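Local structure of sugar phosphate isomerase/epimerase (3OBE) at residues Q26-G31 with Y275-G280; F56-D61 with W116-D121; D247-G252 with R285-G290. The protein probably acts as a sugar phosphate isomerase or epimerase built on a xylose isomerase-like TIM barrel. All blocks are in the same frame, centred on the assembly; numbering follows the deposited sequence. Where two conformers were deposited one is given.

Contact 1: Q26-G31 with Y275-G280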
ATOM      1  N   GLN A  26      -6.068   1.343   4.408  1.00 11.74           N
ATOM      2  CA  GLN A  26      -6.370   1.703   3.023  1.00 11.99           C
ATOM      3  C   GLN A  26      -7.868   1.934   2.895  1.00 12.38           C
ATOM      4  O   GLN A  26      -8.673   1.042   3.108  1.00 13.26           O
ATOM      5  CB  GLN A  26      -5.864   0.626   2.065  1.00 11.72           C
ATOM      6  CG  GLN A  26      -6.421   0.657   0.632  1.00 11.84           C
ATOM      7  CD  GLN A  26      -6.293   2.010  -0.063  1.00 13.19           C
ATOM      8  OE1 GLN A  26      -7.294   2.675  -0.300  1.00 12.60           O
ATOM      9  NE2 GLN A  26      -5.056   2.433  -0.371  1.00 11.95           N
ATOM     10  N   THR A  27      -8.264   3.165   2.594  1.00 14.29           N
ATOM     11  CA  THR A  27      -9.636   3.536   2.690  1.00 13.64           C
ATOM     12  C   THR A  27     -10.578   2.945   1.614  1.00 12.91           C
ATOM     13  O   THR A  27     -11.834   2.984   1.752  1.00 13.98           O
ATOM     14  CB  THR A  27      -9.783   5.078   2.642  1.00 15.53           C
ATOM     15  OG1 THR A  27      -9.279   5.563   1.404  1.00 15.31           O
ATOM     16  CG2 THR A  27      -9.078   5.751   3.888  1.00 16.22           C
ATOM     17  N   TYR A  28      -9.980   2.396   0.565  1.00 13.89           N
ATOM     18  CA  TYR A  28     -10.726   1.631  -0.400  1.00 14.40           C
ATOM     19  C   TYR A  28     -11.492   0.477   0.289  1.00 14.73           C
ATOM     20  O   TYR A  28     -12.555   0.080  -0.181  1.00 14.58           O
ATOM     21  CB  TYR A  28      -9.792   1.095  -1.453  1.00 15.05           C
ATOM     22  CG  TYR A  28     -10.500   0.459  -2.630  1.00 14.98           C
ATOM     23  CD1 TYR A  28     -11.209   1.227  -3.538  1.00 21.40           C
ATOM     24  CD2 TYR A  28     -10.470  -0.934  -2.791  1.00 18.07           C
ATOM     25  CE1 TYR A  28     -11.853   0.637  -4.620  1.00 24.20           C
ATOM     26  CE2 TYR A  28     -11.116  -1.528  -3.864  1.00 23.39           C
ATOM     27  CZ  TYR A  28     -11.801  -0.746  -4.750  1.00 25.93           C
ATOM     28  OH  TYR A  28     -12.421  -1.346  -5.819  1.00 31.18           O
ATOM     29  N   SER A  29     -10.996   0.036   1.446  1.00 14.28           N
ATOM     30  CA  SER A  29     -11.676  -0.990   2.252  1.00 15.11           C
ATOM     31  C   SER A  29     -13.110  -0.653   2.606  1.00 16.36           C
ATOM     32  O   SER A  29     -13.893  -1.564   2.813  1.00 16.52           O
ATOM     33  CB  SER A  29     -10.930  -1.222   3.581  1.00 14.10           C
ATOM     34  OG  SER A  29      -9.586  -1.596   3.333  1.00 14.51           O
ATOM     35  N   LEU A  30     -13.441   0.634   2.724  1.00 16.22           N
ATOM     36  CA  LEU A  30     -14.717   1.038   3.280  1.00 18.10           C
ATOM     37  C   LEU A  30     -15.699   1.384   2.169  1.00 21.66           C
ATOM     38  O   LEU A  30     -16.894   1.485   2.413  1.00 21.51           O
ATOM     39  CB  LEU A  30     -14.520   2.241   4.188  1.00 18.62           C
ATOM     40  CG  LEU A  30     -13.801   1.887   5.490  1.00 16.80           C
ATOM     41  CD1 LEU A  30     -13.453   3.165   6.271  1.00 22.48           C
ATOM     42  CD2 LEU A  30     -14.767   1.003   6.344  1.00 18.48           C
ATOM     43  N   GLY A  31     -15.157   1.539   0.952  1.00 24.94           N
ATOM     44  CA  GLY A  31     -15.831   2.176  -0.189  1.00 27.63           C
ATOM     45  C   GLY A  31     -16.764   3.291   0.179  1.00 27.66           C
ATOM     46  O   GLY A  31     -16.389   4.313   0.830  1.00 28.94           O
ATOM     47  N   TYR A 275      -0.593  -0.592   6.369  1.00 13.27           N
ATOM     48  CA  TYR A 275      -1.986  -0.279   6.141  1.00 13.61           C
ATOM     49  C   TYR A 275      -2.790  -1.550   6.048  1.00 13.91           C
ATOM     50  O   TYR A 275      -2.446  -2.483   5.295  1.00 13.81           O
ATOM     51  CB  TYR A 275      -2.158   0.552   4.860  1.00 13.39           C
ATOM     52  CG  TYR A 275      -1.355   1.810   4.938  1.00 13.25           C
ATOM     53  CD1 TYR A 275      -1.864   2.960   5.520  1.00 13.32           C
ATOM     54  CD2 TYR A 275      -0.050   1.856   4.428  1.00 14.39           C
ATOM     55  CE1 TYR A 275      -1.077   4.134   5.617  1.00 15.06           C
ATOM     56  CE2 TYR A 275       0.734   2.979   4.553  1.00 15.50           C
ATOM     57  CZ  TYR A 275       0.210   4.126   5.123  1.00 14.66           C
ATOM     58  OH  TYR A 275       1.016   5.246   5.240  1.00 15.91           O
ATOM     59  N   VAL A 276      -3.875  -1.572   6.830  1.00 12.21           N
ATOM     60  CA  VAL A 276      -4.883  -2.605   6.751  1.00 12.69           C
ATOM     61  C   VAL A 276      -5.738  -2.463   5.490  1.00 12.32           C
ATOM     62  O   VAL A 276      -6.131  -1.344   5.110  1.00 13.20           O
ATOM     63  CB  VAL A 276      -5.799  -2.532   8.013  1.00 13.25           C
ATOM     64  CG1 VAL A 276      -6.972  -3.467   7.914  1.00 14.53           C
ATOM     65  CG2 VAL A 276      -4.977  -2.817   9.293  1.00 13.55           C
ATOM     66  N   GLU A 277      -6.076  -3.589   4.887  1.00 12.24           N
ATOM     67  CA  GLU A 277      -7.074  -3.613   3.826  1.00 12.89           C
ATOM     68  C   GLU A 277      -7.992  -4.802   3.997  1.00 12.77           C
ATOM     69  O   GLU A 277      -7.546  -5.891   4.368  1.00 13.88           O
ATOM     70  CB  GLU A 277      -6.444  -3.634   2.444  1.00 13.13           C
ATOM     71  CG  GLU A 277      -7.518  -3.505   1.319  1.00 13.85           C
ATOM     72  CD  GLU A 277      -7.009  -2.999  -0.020  1.00 16.68           C
ATOM     73  OE1 GLU A 277      -5.813  -2.692  -0.144  1.00 15.35           O
ATOM     74  OE2 GLU A 277      -7.865  -2.903  -0.933  1.00 15.55           O
ATOM     75  N   LEU A 278      -9.264  -4.597   3.696  1.00 12.78           N
ATOM     76  CA  LEU A 278     -10.262  -5.651   3.616  1.00 12.70           C
ATOM     77  C   LEU A 278     -10.987  -5.577   2.279  1.00 14.21           C
ATOM     78  O   LEU A 278     -11.289  -4.495   1.792  1.00 15.17           O
ATOM     79  CB  LEU A 278     -11.327  -5.558   4.691  1.00 13.56           C
ATOM     80  CG  LEU A 278     -11.027  -6.014   6.116  1.00 14.01           C
ATOM     81  CD1 LEU A 278      -9.954  -5.212   6.793  1.00 16.18           C
ATOM     82  CD2 LEU A 278     -12.326  -6.085   6.974  1.00 14.51           C
ATOM     83  N   GLU A 279     -11.198  -6.753   1.713  1.00 14.24           N
ATOM     84  CA  GLU A 279     -12.084  -6.900   0.574  0.50 14.69           C
ATOM     85  C   GLU A 279     -13.531  -6.935   1.074  1.00 15.72           C
ATOM     86  O   GLU A 279     -13.783  -6.912   2.278  1.00 15.13           O
ATOM     87  CB  GLU A 279     -11.687  -8.129  -0.241  0.50 14.86           C
ATOM     88  CG  GLU A 279     -11.992  -9.458   0.418  0.50 15.74           C
ATOM     89  CD  GLU A 279     -11.452 -10.606  -0.400  0.50 15.64           C
ATOM     90  OE1 GLU A 279     -10.241 -10.871  -0.316  0.50 16.34           O
ATOM     91  OE2 GLU A 279     -12.262 -11.216  -1.150  0.50 16.34           O
ATOM     92  N   GLY A 280     -14.473  -6.912   0.148  1.00 15.91           N
ATOM     93  CA  GLY A 280     -15.917  -6.923   0.466  1.00 16.83           C
ATOM     94  C   GLY A 280     -16.301  -8.207   1.170  1.00 17.80           C
ATOM     95  O   GLY A 280     -15.805  -9.286   0.850  1.00 18.94           O
TER

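Contact 2: F56-D61 with W116-D121. With EOH (ethanol), chain G.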
ATOM      1  N   PHE A  56      -6.833   6.562  -2.274  1.00 14.47           N
ATOM      2  CA  PHE A  56      -6.934   6.086  -3.627  1.00 14.34           C
ATOM      3  C   PHE A  56      -7.688   7.152  -4.411  1.00 16.85           C
ATOM      4  O   PHE A  56      -8.236   8.076  -3.849  1.00 17.55           O
ATOM      5  CB  PHE A  56      -7.646   4.724  -3.657  1.00 14.84           C
ATOM      6  CG  PHE A  56      -9.092   4.798  -3.302  1.00 15.58           C
ATOM      7  CD1 PHE A  56      -9.501   4.809  -1.993  1.00 17.30           C
ATOM      8  CD2 PHE A  56     -10.060   4.896  -4.308  1.00 20.06           C
ATOM      9  CE1 PHE A  56     -10.870   4.881  -1.669  1.00 16.94           C
ATOM     10  CE2 PHE A  56     -11.422   4.981  -3.984  1.00 19.96           C
ATOM     11  CZ  PHE A  56     -11.808   4.980  -2.674  1.00 19.50           C
ATOM     12  N   GLY A  57      -7.759   6.983  -5.727  1.00 17.61           N
ATOM     13  CA  GLY A  57      -8.726   7.741  -6.516  1.00 19.79           C
ATOM     14  C   GLY A  57      -8.160   8.942  -7.258  1.00 20.27           C
ATOM     15  O   GLY A  57      -8.904   9.724  -7.840  1.00 22.29           O
ATOM     16  N   TYR A  58      -6.860   9.139  -7.182  1.00 19.42           N
ATOM     17  CA  TYR A  58      -6.213  10.262  -7.858  1.00 19.38           C
ATOM     18  C   TYR A  58      -6.583  10.264  -9.323  1.00 21.50           C
ATOM     19  O   TYR A  58      -6.544   9.240  -9.950  1.00 21.66           O
ATOM     20  CB  TYR A  58      -4.691  10.121  -7.752  1.00 19.16           C
ATOM     21  CG  TYR A  58      -3.928  11.165  -8.563  1.00 17.05           C
ATOM     22  CD1 TYR A  58      -3.857  12.488  -8.157  1.00 18.29           C
ATOM     23  CD2 TYR A  58      -3.309  10.831  -9.769  1.00 15.93           C
ATOM     24  CE1 TYR A  58      -3.170  13.425  -8.891  1.00 19.33           C
ATOM     25  CE2 TYR A  58      -2.598  11.764 -10.502  1.00 16.62           C
ATOM     26  CZ  TYR A  58      -2.525  13.048 -10.067  1.00 17.89           C
ATOM     27  OH  TYR A  58      -1.845  14.014 -10.786  1.00 18.50           O
ATOM     28  N   ARG A  59      -6.934  11.423  -9.867  1.00 23.52           N
ATOM     29  CA  ARG A  59      -7.271  11.512 -11.305  1.00 25.06           C
ATOM     30  C   ARG A  59      -6.251  12.412 -11.959  1.00 24.66           C
ATOM     31  O   ARG A  59      -6.112  13.556 -11.555  1.00 24.56           O
ATOM     32  CB  ARG A  59      -8.671  12.122 -11.511  1.00 27.92           C
ATOM     33  CG  ARG A  59      -9.817  11.275 -10.981  1.00 32.23           C
ATOM     34  CD  ARG A  59     -10.160  10.120 -11.922  1.00 36.45           C
ATOM     35  N   GLU A  60      -5.528  11.904 -12.954  1.00 23.73           N
ATOM     36  CA  GLU A  60      -4.431  12.657 -13.530  1.00 25.31           C
ATOM     37  C   GLU A  60      -4.886  13.838 -14.379  1.00 26.98           C
ATOM     38  O   GLU A  60      -4.125  14.759 -14.581  1.00 27.91           O
ATOM     39  CB  GLU A  60      -3.483  11.743 -14.326  1.00 24.37           C
ATOM     40  CG  GLU A  60      -4.027  11.291 -15.637  1.00 24.88           C
ATOM     41  CD  GLU A  60      -3.294  10.074 -16.143  1.00 22.81           C
ATOM     42  OE1 GLU A  60      -3.382   9.004 -15.514  1.00 20.81           O
ATOM     43  OE2 GLU A  60      -2.589  10.212 -17.147  1.00 27.45           O
ATOM     44  N   ASP A  61      -6.119  13.850 -14.868  1.00 30.20           N
ATOM     45  CA  ASP A  61      -6.547  14.987 -15.719  1.00 33.29           C
ATOM     46  C   ASP A  61      -6.831  16.212 -14.858  1.00 34.04           C
ATOM     47  O   ASP A  61      -6.390  17.314 -15.206  1.00 34.51           O
ATOM     48  CB  ASP A  61      -7.751  14.643 -16.619  1.00 34.96           C
ATOM     49  CG  ASP A  61      -8.961  14.151 -15.856  1.00 38.26           C
ATOM     50  OD1 ASP A  61      -8.837  13.492 -14.795  1.00 40.99           O
ATOM     51  OD2 ASP A  61     -10.081  14.422 -16.344  1.00 43.69           O
ATOM     52  N   TRP A 116       4.027  11.206 -13.160  1.00 16.49           N
ATOM     53  CA  TRP A 116       4.565  11.173 -11.787  1.00 16.18           C
ATOM     54  C   TRP A 116       4.937  12.560 -11.270  1.00 17.14           C
ATOM     55  O   TRP A 116       4.811  12.822 -10.081  1.00 19.43           O
ATOM     56  CB  TRP A 116       5.713  10.172 -11.677  1.00 15.65           C
ATOM     57  CG  TRP A 116       5.222   8.752 -11.734  1.00 14.63           C
ATOM     58  CD1 TRP A 116       5.410   7.850 -12.728  1.00 14.56           C
ATOM     59  CD2 TRP A 116       4.379   8.100 -10.772  1.00 12.99           C
ATOM     60  NE1 TRP A 116       4.761   6.679 -12.461  1.00 14.55           N
ATOM     61  CE2 TRP A 116       4.118   6.796 -11.260  1.00 14.33           C
ATOM     62  CE3 TRP A 116       3.835   8.470  -9.544  1.00 14.18           C
ATOM     63  CZ2 TRP A 116       3.349   5.879 -10.547  1.00 14.76           C
ATOM     64  CZ3 TRP A 116       3.052   7.595  -8.872  1.00 15.84           C
ATOM     65  CH2 TRP A 116       2.788   6.295  -9.384  1.00 14.58           C
ATOM     66  N   LYS A 117       5.403  13.445 -12.163  1.00 19.22           N
ATOM     67  CA  LYS A 117       5.738  14.822 -11.756  1.00 19.69           C
ATOM     68  C   LYS A 117       4.466  15.536 -11.269  1.00 20.67           C
ATOM     69  O   LYS A 117       4.431  16.153 -10.185  1.00 18.47           O
ATOM     70  CB  LYS A 117       6.420  15.594 -12.887  1.00 21.92           C
ATOM     71  CG  LYS A 117       7.822  15.215 -13.157  1.00 25.19           C
ATOM     72  CD  LYS A 117       8.324  15.931 -14.415  1.00 32.02           C
ATOM     73  CE  LYS A 117       9.798  15.649 -14.694  1.00 36.28           C
ATOM     74  NZ  LYS A 117      10.311  16.585 -15.742  1.00 39.14           N
ATOM     75  N   LYS A 118       3.404  15.472 -12.056  1.00 20.04           N
ATOM     76  CA  LYS A 118       2.192  16.159 -11.663  1.00 21.11           C
ATOM     77  C   LYS A 118       1.601  15.563 -10.404  1.00 19.44           C
ATOM     78  O   LYS A 118       1.183  16.300  -9.460  1.00 19.22           O
ATOM     79  CB  LYS A 118       1.168  16.147 -12.812  1.00 23.12           C
ATOM     80  CG  LYS A 118      -0.152  16.726 -12.415  1.00 28.39           C
ATOM     81  CD  LYS A 118      -1.094  16.897 -13.616  1.00 35.55           C
ATOM     82  CE  LYS A 118      -2.389  17.604 -13.212  1.00 38.11           C
ATOM     83  NZ  LYS A 118      -2.123  18.945 -12.632  1.00 38.94           N
ATOM     84  N   ALA A 119       1.591  14.225 -10.345  1.00 18.04           N
ATOM     85  CA  ALA A 119       1.059  13.547  -9.180  1.00 16.70           C
ATOM     86  C   ALA A 119       1.849  13.921  -7.926  1.00 17.39           C
ATOM     87  O   ALA A 119       1.246  14.094  -6.876  1.00 17.39           O
ATOM     88  CB  ALA A 119       1.041  12.026  -9.356  1.00 15.64           C
ATOM     89  N   THR A 120       3.174  14.073  -8.048  1.00 16.27           N
ATOM     90  CA  THR A 120       4.010  14.412  -6.886  1.00 17.68           C
ATOM     91  C   THR A 120       3.654  15.812  -6.381  1.00 18.40           C
ATOM     92  O   THR A 120       3.508  16.016  -5.170  1.00 19.60           O
ATOM     93  CB  THR A 120       5.495  14.323  -7.238  1.00 17.37           C
ATOM     94  OG1 THR A 120       5.795  12.954  -7.626  1.00 16.43           O
ATOM     95  CG2 THR A 120       6.381  14.816  -6.077  1.00 18.42           C
ATOM     96  N   ASP A 121       3.472  16.754  -7.303  1.00 19.55           N
ATOM     97  CA  ASP A 121       3.122  18.133  -6.917  1.00 20.73           C
ATOM     98  C   ASP A 121       1.823  18.127  -6.077  1.00 20.08           C
ATOM     99  O   ASP A 121       1.691  18.815  -5.051  1.00 21.11           O
ATOM    100  CB  ASP A 121       2.996  19.010  -8.149  1.00 21.73           C
ATOM    101  CG  ASP A 121       4.350  19.339  -8.796  1.00 23.90           C
ATOM    102  OD1 ASP A 121       5.417  19.189  -8.160  1.00 26.82           O
ATOM    103  OD2 ASP A 121       4.325  19.754  -9.958  1.00 28.22           O
TER
HETATM  104  C1  EOH G 406     -10.863   8.793  -2.800  1.00 31.32           C
HETATM  105  C2  EOH G 406     -12.227   8.675  -2.183  1.00 31.50           C
HETATM  106  O   EOH G 406      -9.869   9.222  -1.906  1.00 29.75           O

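Contact 3: D247-G252 with R285-G290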
ATOM      1  N   ASP A 247      -6.169 -10.154   5.411  1.00 12.85           N
ATOM      2  CA  ASP A 247      -6.489 -11.537   5.757  1.00 13.99           C
ATOM      3  C   ASP A 247      -7.695 -11.908   4.897  1.00 15.02           C
ATOM      4  O   ASP A 247      -8.027 -11.177   3.971  1.00 14.08           O
ATOM      5  CB  ASP A 247      -6.768 -11.604   7.259  1.00 15.20           C
ATOM      6  CG  ASP A 247      -6.559 -12.975   7.867  1.00 16.16           C
ATOM      7  OD1 ASP A 247      -6.756 -13.985   7.156  1.00 16.31           O
ATOM      8  OD2 ASP A 247      -6.260 -13.037   9.121  1.00 16.00           O
ATOM      9  N   ARG A 248      -8.382 -13.012   5.187  1.00 15.20           N
ATOM     10  CA  ARG A 248      -9.597 -13.343   4.433  0.70 15.53           C
ATOM     11  C   ARG A 248     -10.600 -12.185   4.564  1.00 15.02           C
ATOM     12  O   ARG A 248     -11.163 -11.708   3.587  1.00 15.55           O
ATOM     13  CB  ARG A 248     -10.191 -14.603   4.972  0.70 17.47           C
ATOM     14  CG  ARG A 248      -9.237 -15.794   4.861  0.70 18.25           C
ATOM     15  CD  ARG A 248      -8.948 -16.108   3.372  0.70 19.48           C
ATOM     16  NE  ARG A 248     -10.006 -16.912   2.787  0.70 18.67           N
ATOM     17  CZ  ARG A 248     -10.037 -17.286   1.511  0.70 21.24           C
ATOM     18  NH1 ARG A 248      -9.089 -16.897   0.674  0.70 18.88           N
ATOM     19  NH2 ARG A 248     -11.027 -18.025   1.062  0.70 21.38           N
ATOM     20  N   TRP A 249     -10.781 -11.746   5.793  1.00 15.65           N
ATOM     21  CA  TRP A 249     -11.626 -10.556   6.065  1.00 13.77           C
ATOM     22  C   TRP A 249     -11.047  -9.871   7.303  1.00 13.83           C
ATOM     23  O   TRP A 249     -10.052  -9.136   7.220  1.00 14.04           O
ATOM     24  CB  TRP A 249     -13.102 -10.935   6.135  1.00 16.48           C
ATOM     25  CG  TRP A 249     -13.977  -9.697   5.917  1.00 15.82           C
ATOM     26  CD1 TRP A 249     -13.990  -8.896   4.799  1.00 15.65           C
ATOM     27  CD2 TRP A 249     -14.947  -9.149   6.816  1.00 13.45           C
ATOM     28  NE1 TRP A 249     -14.888  -7.864   4.961  1.00 15.01           N
ATOM     29  CE2 TRP A 249     -15.491  -7.996   6.188  1.00 13.45           C
ATOM     30  CE3 TRP A 249     -15.425  -9.509   8.095  1.00 15.21           C
ATOM     31  CZ2 TRP A 249     -16.461  -7.209   6.803  1.00 17.63           C
ATOM     32  CZ3 TRP A 249     -16.396  -8.745   8.681  1.00 16.76           C
ATOM     33  CH2 TRP A 249     -16.894  -7.590   8.042  1.00 17.56           C
ATOM     34  N   ILE A 250     -11.595 -10.147   8.466  1.00 14.09           N
ATOM     35  CA  ILE A 250     -11.076  -9.524   9.685  1.00 14.37           C
ATOM     36  C   ILE A 250      -9.655  -9.991   9.959  1.00 13.51           C
ATOM     37  O   ILE A 250      -9.353 -11.180   9.908  1.00 14.94           O
ATOM     38  CB  ILE A 250     -11.931  -9.805  10.892  1.00 14.13           C
ATOM     39  CG1 ILE A 250     -13.239  -9.035  10.820  1.00 16.43           C
ATOM     40  CG2 ILE A 250     -11.233  -9.369  12.232  1.00 15.18           C
ATOM     41  CD1 ILE A 250     -14.351  -9.651  11.718  1.00 15.95           C
ATOM     42  N   ILE A 251      -8.768  -9.036  10.208  1.00 14.43           N
ATOM     43  CA  ILE A 251      -7.381  -9.373  10.474  1.00 14.50           C
ATOM     44  C   ILE A 251      -7.260 -10.285  11.686  1.00 14.74           C
ATOM     45  O   ILE A 251      -7.772  -9.983  12.796  1.00 16.32           O
ATOM     46  CB  ILE A 251      -6.501  -8.119  10.653  1.00 14.09           C
ATOM     47  CG1 ILE A 251      -6.631  -7.174   9.462  1.00 13.91           C
ATOM     48  CG2 ILE A 251      -5.051  -8.489  10.981  1.00 14.63           C
ATOM     49  CD1 ILE A 251      -6.241  -7.750   8.062  1.00 12.49           C
ATOM     50  N   GLY A 252      -6.605 -11.435  11.459  1.00 15.33           N
ATOM     51  CA  GLY A 252      -6.363 -12.426  12.500  1.00 16.38           C
ATOM     52  C   GLY A 252      -7.493 -13.404  12.808  1.00 17.27           C
ATOM     53  O   GLY A 252      -7.433 -14.140  13.819  1.00 18.93           O
ATOM     54  N   ARG A 285     -22.072  -8.408   6.155  1.00 20.93           N
ATOM     55  CA  ARG A 285     -21.675  -7.464   7.192  1.00 20.30           C
ATOM     56  C   ARG A 285     -21.143  -6.179   6.551  1.00 19.22           C
ATOM     57  O   ARG A 285     -20.833  -6.121   5.354  1.00 18.53           O
ATOM     58  CB  ARG A 285     -20.621  -8.089   8.092  1.00 19.38           C
ATOM     59  CG  ARG A 285     -21.113  -9.360   8.836  1.00 21.86           C
ATOM     60  CD  ARG A 285     -19.932 -10.033   9.478  1.00 21.19           C
ATOM     61  NE  ARG A 285     -19.109 -10.714   8.477  1.00 20.42           N
ATOM     62  CZ  ARG A 285     -18.160 -11.600   8.757  1.00 21.64           C
ATOM     63  NH1 ARG A 285     -17.845 -11.851  10.012  1.00 22.27           N
ATOM     64  NH2 ARG A 285     -17.497 -12.185   7.778  1.00 20.51           N
ATOM     65  N   THR A 286     -21.008  -5.149   7.369  1.00 18.71           N
ATOM     66  CA  THR A 286     -20.440  -3.896   6.884  1.00 18.09           C
ATOM     67  C   THR A 286     -18.923  -3.953   6.847  1.00 17.19           C
ATOM     68  O   THR A 286     -18.276  -4.609   7.668  1.00 17.43           O
ATOM     69  CB  THR A 286     -20.872  -2.686   7.760  1.00 17.72           C
ATOM     70  OG1 THR A 286     -20.347  -2.813   9.093  1.00 18.78           O
ATOM     71  CG2 THR A 286     -22.361  -2.550   7.823  1.00 19.83           C
ATOM     72  N   GLN A 287     -18.334  -3.181   5.932  1.00 16.60           N
ATOM     73  CA  GLN A 287     -16.890  -2.993   5.958  1.00 15.45           C
ATOM     74  C   GLN A 287     -16.445  -2.323   7.236  1.00 15.83           C
ATOM     75  O   GLN A 287     -15.385  -2.688   7.765  1.00 14.96           O
ATOM     76  CB  GLN A 287     -16.424  -2.216   4.726  1.00 14.64           C
ATOM     77  CG  GLN A 287     -16.656  -2.990   3.417  1.00 17.92           C
ATOM     78  CD  GLN A 287     -15.916  -4.303   3.406  1.00 18.55           C
ATOM     79  OE1 GLN A 287     -16.504  -5.351   3.651  1.00 20.57           O
ATOM     80  NE2 GLN A 287     -14.627  -4.264   3.126  1.00 15.26           N
ATOM     81  N   PHE A 288     -17.238  -1.385   7.756  1.00 16.25           N
ATOM     82  CA  PHE A 288     -16.847  -0.749   9.045  1.00 17.23           C
ATOM     83  C   PHE A 288     -16.641  -1.774  10.127  1.00 16.76           C
ATOM     84  O   PHE A 288     -15.689  -1.673  10.885  1.00 17.60           O
ATOM     85  CB  PHE A 288     -17.807   0.330   9.506  1.00 18.46           C
ATOM     86  CG  PHE A 288     -17.303   1.703   9.238  1.00 21.54           C
ATOM     87  CD1 PHE A 288     -16.237   2.204   9.954  1.00 22.96           C
ATOM     88  CD2 PHE A 288     -17.865   2.483   8.251  1.00 24.24           C
ATOM     89  CE1 PHE A 288     -15.765   3.475   9.710  1.00 22.87           C
ATOM     90  CE2 PHE A 288     -17.369   3.762   7.991  1.00 25.75           C
ATOM     91  CZ  PHE A 288     -16.324   4.238   8.743  1.00 20.82           C
ATOM     92  N   GLU A 289     -17.541  -2.743  10.228  1.00 17.61           N
ATOM     93  CA  GLU A 289     -17.382  -3.795  11.228  1.00 18.28           C
ATOM     94  C   GLU A 289     -16.070  -4.508  11.108  1.00 17.20           C
ATOM     95  O   GLU A 289     -15.358  -4.681  12.088  1.00 17.27           O
ATOM     96  CB  GLU A 289     -18.533  -4.790  11.182  1.00 18.25           C
ATOM     97  CG  GLU A 289     -18.346  -5.868  12.282  1.00 20.69           C
ATOM     98  CD  GLU A 289     -19.364  -6.962  12.273  1.00 21.66           C
ATOM     99  OE1 GLU A 289     -20.332  -6.889  11.485  1.00 23.46           O
ATOM    100  OE2 GLU A 289     -19.128  -7.945  13.049  1.00 23.96           O
ATOM    101  N   GLY A 290     -15.733  -4.914   9.896  1.00 14.43           N
ATOM    102  CA  GLY A 290     -14.485  -5.669   9.650  1.00 14.87           C
ATOM    103  C   GLY A 290     -13.261  -4.831   9.943  1.00 14.73           C
ATOM    104  O   GLY A 290     -12.312  -5.304  10.565  1.00 15.05           O
TER

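Contact 1: Q26-G31 with Y275-G280
Q26 and S29 each make one hydrogen bond to the 275-280 segment. Q26 N donates to V276 O at 2.8 Å, nearly straight at 166°. L278 N donates to S29 OG at 3.0 Å. The same hydroxyl donates to Q26 O, 2.8 Å from S29 OG and in the carbonyl plane. S29 OG lies beside its own backbone N (chi1 -57°), facing both partners. S29 N also binds Q26 O, which therefore has two donors. V276 also bonds to the backbone of G24. The first strand of the TIM barrel, 24-26, is thus joined to the last, 273-276, closing the barrel. At the end of strand 24-26, the Q26 side chain bends at chi2 (52°). Its OE1 accepts a bond from Y28 N on a lone pair, 2.8 Å away. Its NE2 donates to E54 OE1 and I55 O. The E277 side chain runs alongside Q26, with E277 OE1 3.5 Å from Q26 CG. E277 OE2 sits near the plane of the Y28 ring, at its edge, 3.8 Å from CD2. The E277 carboxylate is also about 3 Å, between nearest atoms, from a bound phosphate that probably came from the crystallisation liquor.

Contact 2: F56-D61 with W116-D121
The Y58 ring lays its hydroxyl end against the backbone and methyl of A119. Y58 OH is 3.4 Å from A119 CA, and Y58 CZ is 3.8 Å from A119 CB. The ring meets the helix obliquely. Its CG is anti to the backbone N (chi1 174°), which carries the ring from the loop toward the helix. Y58 OH also comes near A119 N, but the angle is poor and no hydrogen bond forms. The ring of H123, one turn further along the helix, meets Y58 with the planes at about 55°. K118 flanks the hydroxyl, with K118 CG 3.6 Å from Y58 OH. Its chain runs extended along the loop as far as CE, 3.6 Å from E60 O. The bend comes only at chi4. In the TIM barrel, 56-61 follows strand 52-55 and packs on helix 109-126, which belongs to the beta-alpha-beta crossover from strand 91-95 to strand 130-133. No hydrogen bond joins the two segments. E60 OE1 turns instead to S100 N. Within the helix, W116 O accepts both T120 N and T120 OG1, from opposite faces of its carbonyl plane. At the barrel end of the loop, an ethanol, probably from the crystallisation liquor, lies over one face of F56, its C1 3.9 Å above the ring plane. Its oxygen makes a weak hydrogen bond to F56 O and another bond to Y81 OH.

Contact 3: D247-G252 with R285-G290
W249 fills the gap between its loop and the start of helix 287-300, and the 285-290 segment meets it over one ring face, from the other side and at an edge. In the TIM barrel this joins the loop after strand 240-245, the seventh, to the helix after strand 273-276, the eighth. On one face, G290 CA makes a CH-pi contact, 3.8 Å from the centroid of the W249 six-membered ring. G290 has no side chain, and the helix backbone comes right up to the indole. The R285 guanidinium lies on the other side of the indole. W249 CZ3 sits over the centre of one guanidinium face, 3.4 Å from R285 CZ, with the two planes 27° apart. At the edge, T286 O is in the ring plane, 3.3 Å from W249 CZ2. Also at the edge, W249 NE1 donates to Q287 OE1, a long bond of 3.3 Å bent to 146°, and more weakly to E279 O. With an alanine in place of W249, a gap would probably open between G290 and the R285 guanidinium, and Q287 OE1 would lose its indole donor. I250 packs beside the indole, its CG1 3.8 Å from G290 CA. The second shell fixes these groups. R285 NH2 forms a salt bridge with D281 OD1. Q287 OE1 also accepts D281 N, while its NE2 is held by S29 O and E279 O. The loop is pinned by D247, whose OD1 takes R248 N and whose OD2 takes G252 N. T286 is the N-cap of the helix, and its OG1 accepts E289 N at 3.0 Å.

Contact 1 is buried at the seam between the first and last strands and rests mainly on hydrogen bonds. Contact 3 is partly buried, on the outer side of that seam, and depends on one indole packed between other groups. Contact 2 lies at the surface and is plain packing without a hydrogen bond. Contacts 1 and 3 have centres about 9 Å apart and use consecutive elements: strand 273-276 in contact 1 and helix 287-300 in contact 3. Q287 joins them directly, since its side-chain amide belongs to contact 3 and its acceptors to contact 1. Contact 2 meets contact 1 through F56, which packs on 26-28. Contacts 2 and 3 do not touch; their nearest atoms are about 11 Å apart.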